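Local coordinates for protein ulvan Lyase-PL25 (Pseudoalteromonas sp. PLSV, PDB 5UAM) that cleaves ulvan, the sulfated cell-wall polysaccharide of green seaweeds, as a polysaccharide lyase built on a beta-propeller fold, at residues N128-V142 against E153-N165. Numbering follows the deposited sequence. Where two conformers were deposited one is given.
Sequences NPLGNTHHGANKHAV and EDLNNITPFGTYN. With PO4 (phosphate ion), chain E.
The backbone O of H140 is gripped by two amides, L155 N at 2.8 Å and N156 N at 3.1 Å. N156 completes the clasp: its short side chain brings OD1 back to the strand edge to take the backbone N-H of H140 in a nearly straight bond (175°), and ND2 shares a water with K139 NZ. H140 leaves its backbone toward 153-165, and CG anti to the backbone N (chi1 174°) carries the ring on, with ND1 2.7 Å from N157 OD1, close to the ring plane; H113 holds NE2. Strands 139-143 and 152-154 form the outer antiparallel hairpin of a four-stranded propeller blade, with V142 and E153 a hydrogen-bonded pair. Beyond it, N138 and N165 meet amide to amide, nearly coplanar: N138 ND2 reaches N165 OD1 at 2.8 Å, and N165 ND2 returns a bond to N138 OD1, each using an in-plane lone pair. A side chain on G162 would strike the N138 amide. This pairing lies next to Y164, the probable proton acceptor, whose hydroxyl approaches a bound phosphate. At the start of 128-142, N128 CB sits 3.6 Å from the F161 ring centroid, its amide running on parallel over the CG end; OD1 closes an Asx turn with L130 N, and ND2 donates to N132 O. An alanine here would keep CB but probably leave L130 N and N132 O without these partners.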
loop_
_atom_site.group_PDB
_atom_site.type_symbol
_atom_site.label_atom_id
_atom_site.label_comp_id
_atom_site.label_asym_id
_atom_site.label_seq_id
_atom_site.Cartn_x
_atom_site.Cartn_y
_atom_site.Cartn_z
ATOM N N ASN A 128 -3.818 23.749 -4.664
ATOM C CA ASN A 128 -2.864 22.662 -4.871
ATOM C C ASN A 128 -2.109 22.913 -6.176
ATOM O O ASN A 128 -2.722 22.926 -7.248
ATOM C CB ASN A 128 -3.643 21.366 -4.969
ATOM C CG ASN A 128 -2.769 20.160 -5.204
ATOM O OD1 ASN A 128 -1.551 20.262 -5.296
ATOM N ND2 ASN A 128 -3.398 18.990 -5.272
ATOM N N PRO A 129 -0.794 23.152 -6.135
ATOM C CA PRO A 129 -0.079 23.516 -7.366
ATOM C C PRO A 129 0.307 22.332 -8.231
ATOM O O PRO A 129 0.754 22.548 -9.368
ATOM C CB PRO A 129 1.174 24.213 -6.841
ATOM C CG PRO A 129 1.443 23.544 -5.555
ATOM C CD PRO A 129 0.088 23.167 -4.957
ATOM N N LEU A 130 0.110 21.107 -7.753
ATOM C CA LEU A 130 0.534 19.918 -8.471
ATOM C C LEU A 130 -0.601 18.944 -8.710
ATOM O O LEU A 130 -0.353 17.820 -9.169
ATOM C CB LEU A 130 1.691 19.237 -7.749
ATOM C CG LEU A 130 2.993 20.030 -7.710
ATOM C CD1 LEU A 130 3.993 19.297 -6.851
ATOM C CD2 LEU A 130 3.563 20.236 -9.102
ATOM N N GLY A 131 -1.836 19.364 -8.481
ATOM C CA GLY A 131 -2.940 18.466 -8.722
ATOM C C GLY A 131 -4.257 19.105 -8.364
ATOM O O GLY A 131 -4.344 20.308 -8.100
ATOM N N ASN A 132 -5.291 18.265 -8.385
ATOM C CA ASN A 132 -6.621 18.640 -7.919
ATOM C C ASN A 132 -6.815 18.119 -6.495
ATOM O O ASN A 132 -5.905 17.563 -5.875
ATOM C CB ASN A 132 -7.695 18.176 -8.919
ATOM C CG ASN A 132 -7.819 16.653 -9.026
ATOM O OD1 ASN A 132 -6.910 15.915 -8.702
ATOM N ND2 ASN A 132 -8.980 16.196 -9.485
ATOM N N THR A 133 -8.007 18.343 -5.948
ATOM C CA THR A 133 -8.293 18.015 -4.556
ATOM C C THR A 133 -9.563 17.180 -4.468
ATOM O O THR A 133 -10.276 16.970 -5.454
ATOM C CB THR A 133 -8.449 19.288 -3.713
ATOM O OG1 THR A 133 -9.606 20.016 -4.134
ATOM C CG2 THR A 133 -7.226 20.182 -3.850
ATOM N N HIS A 134 -9.843 16.711 -3.256
ATOM C CA HIS A 134 -11.069 15.968 -2.984
ATOM C C HIS A 134 -11.503 16.293 -1.562
ATOM O O HIS A 134 -12.170 17.316 -1.354
ATOM C CB HIS A 134 -10.850 14.481 -3.249
ATOM C CG HIS A 134 -12.073 13.642 -3.069
ATOM N ND1 HIS A 134 -13.258 13.883 -3.728
ATOM C CD2 HIS A 134 -12.291 12.561 -2.282
ATOM C CE1 HIS A 134 -14.151 12.978 -3.362
ATOM N NE2 HIS A 134 -13.584 12.157 -2.496
ATOM N N HIS A 135 -11.106 15.502 -0.566
ATOM C CA HIS A 135 -11.316 15.917 0.821
ATOM C C HIS A 135 -10.306 15.235 1.720
ATOM O O HIS A 135 -9.720 14.216 1.365
ATOM C CB HIS A 135 -12.741 15.679 1.326
ATOM C CG HIS A 135 -13.255 14.300 1.094
ATOM N ND1 HIS A 135 -14.495 14.067 0.534
ATOM C CD2 HIS A 135 -12.723 13.082 1.354
ATOM C CE1 HIS A 135 -14.706 12.764 0.467
ATOM N NE2 HIS A 135 -13.647 12.142 0.958
ATOM N N GLY A 136 -10.094 15.830 2.893
ATOM C CA GLY A 136 -9.236 15.228 3.886
ATOM C C GLY A 136 -7.791 15.627 3.719
ATOM O O GLY A 136 -7.106 15.167 2.801
ATOM N N ALA A 137 -7.317 16.456 4.641
ATOM C CA ALA A 137 -5.925 16.874 4.661
ATOM C C ALA A 137 -5.036 15.736 5.133
ATOM O O ALA A 137 -5.299 15.106 6.171
ATOM C CB ALA A 137 -5.766 18.056 5.610
ATOM N N ASN A 138 -3.965 15.509 4.397
ATOM C CA ASN A 138 -2.971 14.516 4.775
ATOM C C ASN A 138 -2.186 15.004 5.989
ATOM O O ASN A 138 -1.786 16.170 6.066
ATOM C CB ASN A 138 -2.049 14.245 3.589
ATOM C CG ASN A 138 -1.503 12.822 3.563
ATOM O OD1 ASN A 138 -2.160 11.860 3.995
ATOM N ND2 ASN A 138 -0.292 12.682 3.016
ATOM N N LYS A 139 -1.939 14.094 6.924
ATOM C CA LYS A 139 -1.473 14.439 8.264
ATOM C C LYS A 139 -0.311 13.552 8.681
ATOM O O LYS A 139 -0.051 12.491 8.113
ATOM C CB LYS A 139 -2.598 14.314 9.286
ATOM C CG LYS A 139 -3.657 15.384 9.141
ATOM C CD LYS A 139 -4.896 15.074 9.982
ATOM C CE LYS A 139 -5.919 16.178 9.870
ATOM N NZ LYS A 139 -5.466 17.409 10.611
ATOM N N HIS A 140 0.388 14.010 9.723
ATOM C CA HIS A 140 1.603 13.351 10.185
ATOM C C HIS A 140 1.644 13.512 11.694
ATOM O O HIS A 140 1.698 14.642 12.196
ATOM C CB HIS A 140 2.812 14.005 9.530
ATOM C CG HIS A 140 4.145 13.528 10.015
ATOM N ND1 HIS A 140 5.303 14.251 9.791
ATOM C CD2 HIS A 140 4.515 12.423 10.699
ATOM C CE1 HIS A 140 6.327 13.604 10.317
ATOM N NE2 HIS A 140 5.874 12.494 10.871
ATOM N N ALA A 141 1.598 12.399 12.412
ATOM C CA ALA A 141 1.717 12.370 13.855
ATOM C C ALA A 141 3.011 11.676 14.238
ATOM O O ALA A 141 3.541 10.838 13.505
ATOM C CB ALA A 141 0.539 11.633 14.482
ATOM N N VAL A 142 3.522 12.005 15.422
ATOM C CA VAL A 142 4.748 11.375 15.902
ATOM C C VAL A 142 4.587 11.040 17.378
ATOM O O VAL A 142 3.929 11.759 18.136
ATOM C CB VAL A 142 5.982 12.274 15.657
ATOM C CG1 VAL A 142 5.922 13.514 16.499
ATOM C CG2 VAL A 142 7.274 11.489 15.912
ATOM N N GLU A 153 1.790 13.401 19.199
ATOM C CA GLU A 153 1.639 14.810 18.891
ATOM C C GLU A 153 1.566 14.990 17.384
ATOM O O GLU A 153 2.125 14.212 16.602
ATOM C CB GLU A 153 2.761 15.663 19.490
ATOM C CG GLU A 153 4.129 15.351 18.940
ATOM C CD GLU A 153 5.246 16.112 19.658
ATOM O OE1 GLU A 153 4.956 16.759 20.691
ATOM O OE2 GLU A 153 6.406 16.062 19.184
ATOM N N ASP A 154 0.853 16.033 16.995
ATOM C CA ASP A 154 0.698 16.375 15.599
ATOM C C ASP A 154 1.925 17.122 15.090
ATOM O O ASP A 154 2.426 18.049 15.744
ATOM C CB ASP A 154 -0.537 17.261 15.439
ATOM C CG ASP A 154 -1.795 16.602 15.963
ATOM O OD1 ASP A 154 -1.979 15.398 15.696
ATOM O OD2 ASP A 154 -2.594 17.268 16.668
ATOM N N LEU A 155 2.400 16.779 13.902
ATOM C CA LEU A 155 3.365 17.645 13.224
ATOM C C LEU A 155 2.769 18.340 12.018
ATOM O O LEU A 155 3.045 19.512 11.776
ATOM C CB LEU A 155 4.593 16.848 12.766
ATOM C CG LEU A 155 5.363 16.115 13.859
ATOM C CD1 LEU A 155 6.629 15.498 13.283
ATOM C CD2 LEU A 155 5.710 17.064 15.009
ATOM N N ASN A 156 1.867 17.663 11.356
ATOM C CA ASN A 156 1.343 17.987 10.047
ATOM C C ASN A 156 2.245 18.939 9.278
ATOM O O ASN A 156 1.877 20.089 9.024
ATOM C CB ASN A 156 -0.047 18.557 10.278
ATOM C CG ASN A 156 -0.903 17.610 11.096
ATOM O OD1 ASN A 156 -0.698 16.392 11.039
ATOM N ND2 ASN A 156 -1.850 18.151 11.871
ATOM N N ASN A 157 3.437 18.449 8.925
ATOM C CA ASN A 157 4.500 19.227 8.295
ATOM C C ASN A 157 4.787 18.739 6.869
ATOM O O ASN A 157 5.873 18.985 6.317
ATOM C CB ASN A 157 5.781 19.144 9.130
ATOM C CG ASN A 157 6.284 17.722 9.276
ATOM O OD1 ASN A 157 5.610 16.789 8.881
ATOM N ND2 ASN A 157 7.453 17.550 9.859
ATOM N N ILE A 158 3.827 18.042 6.290
ATOM C CA ILE A 158 3.831 17.595 4.903
ATOM C C ILE A 158 2.680 18.309 4.215
ATOM O O ILE A 158 1.802 18.877 4.867
ATOM C CB ILE A 158 3.670 16.072 4.795
ATOM C CG1 ILE A 158 2.389 15.588 5.502
ATOM C CG2 ILE A 158 4.899 15.392 5.424
ATOM C CD1 ILE A 158 2.125 14.121 5.382
ATOM N N THR A 159 2.683 18.308 2.884
ATOM C CA THR A 159 1.592 19.000 2.213
ATOM C C THR A 159 0.257 18.345 2.579
ATOM O O THR A 159 0.166 17.114 2.678
ATOM C CB THR A 159 1.758 19.046 0.693
ATOM O OG1 THR A 159 0.606 19.708 0.150
ATOM C CG2 THR A 159 1.891 17.645 0.060
ATOM N N PRO A 160 -0.806 19.129 2.779
ATOM C CA PRO A 160 -2.114 18.505 3.024
ATOM C C PRO A 160 -2.676 17.806 1.808
ATOM O O PRO A 160 -3.590 16.978 1.948
ATOM C CB PRO A 160 -2.998 19.686 3.423
ATOM C CG PRO A 160 -2.330 20.879 2.788
ATOM C CD PRO A 160 -0.864 20.592 2.887
ATOM N N PHE A 161 -2.169 18.121 0.617
ATOM C CA PHE A 161 -2.689 17.565 -0.635
ATOM C C PHE A 161 -1.969 16.249 -0.880
ATOM O O PHE A 161 -0.997 16.158 -1.639
ATOM C CB PHE A 161 -2.437 18.530 -1.789
ATOM C CG PHE A 161 -2.993 19.881 -1.563
ATOM C CD1 PHE A 161 -4.356 20.064 -1.468
ATOM C CD2 PHE A 161 -2.160 20.981 -1.420
ATOM C CE1 PHE A 161 -4.885 21.311 -1.233
ATOM C CE2 PHE A 161 -2.678 22.224 -1.181
ATOM C CZ PHE A 161 -4.045 22.400 -1.095
ATOM N N GLY A 162 -2.454 15.206 -0.232
ATOM C CA GLY A 162 -1.828 13.900 -0.332
ATOM C C GLY A 162 -2.821 12.752 -0.201
ATOM O O GLY A 162 -3.800 12.837 0.543
ATOM N N THR A 163 -2.576 11.693 -0.960
ATOM C CA THR A 163 -3.256 10.406 -0.845
ATOM C C THR A 163 -2.188 9.336 -1.042
ATOM O O THR A 163 -1.283 9.500 -1.864
ATOM C CB THR A 163 -4.318 10.160 -1.973
ATOM O OG1 THR A 163 -5.161 11.304 -2.200
ATOM C CG2 THR A 163 -5.221 8.985 -1.623
ATOM N N TYR A 164 -2.327 8.210 -0.344
ATOM C CA TYR A 164 -1.532 6.996 -0.591
ATOM C C TYR A 164 -0.100 7.080 -0.066
ATOM O O TYR A 164 0.876 6.879 -0.812
ATOM C CB TYR A 164 -1.561 6.567 -2.054
ATOM C CG TYR A 164 -2.917 6.288 -2.630
ATOM C CD1 TYR A 164 -3.751 5.341 -2.068
ATOM C CD2 TYR A 164 -3.367 6.967 -3.751
ATOM C CE1 TYR A 164 -4.963 5.064 -2.633
ATOM C CE2 TYR A 164 -4.571 6.711 -4.312
ATOM C CZ TYR A 164 -5.374 5.767 -3.757
ATOM O OH TYR A 164 -6.592 5.484 -4.325
ATOM N N ASN A 165 0.028 7.300 1.239
ATOM C CA ASN A 165 1.326 7.482 1.872
ATOM C C ASN A 165 2.143 6.202 1.903
ATOM O O ASN A 165 1.666 5.148 2.337
ATOM C CB ASN A 165 1.145 7.917 3.314
ATOM C CG ASN A 165 0.473 9.229 3.429
ATOM O OD1 ASN A 165 0.862 10.197 2.777
ATOM N ND2 ASN A 165 -0.524 9.305 4.307
HETATM P P PO4 E . -8.970 7.323 -5.756
HETATM O O1 PO4 E . -10.155 7.531 -6.677
HETATM O O2 PO4 E . -7.736 7.133 -6.538
HETATM O O3 PO4 E . -9.290 6.071 -4.975
HETATM O O4 PO4 E . -8.842 8.561 -4.874
HETATM O O HOH W 1 1.410 14.779 2.085
HETATM O O HOH W 2 0.263 17.810 7.036
HETATM O O HOH W 3 -4.331 17.006 13.205
#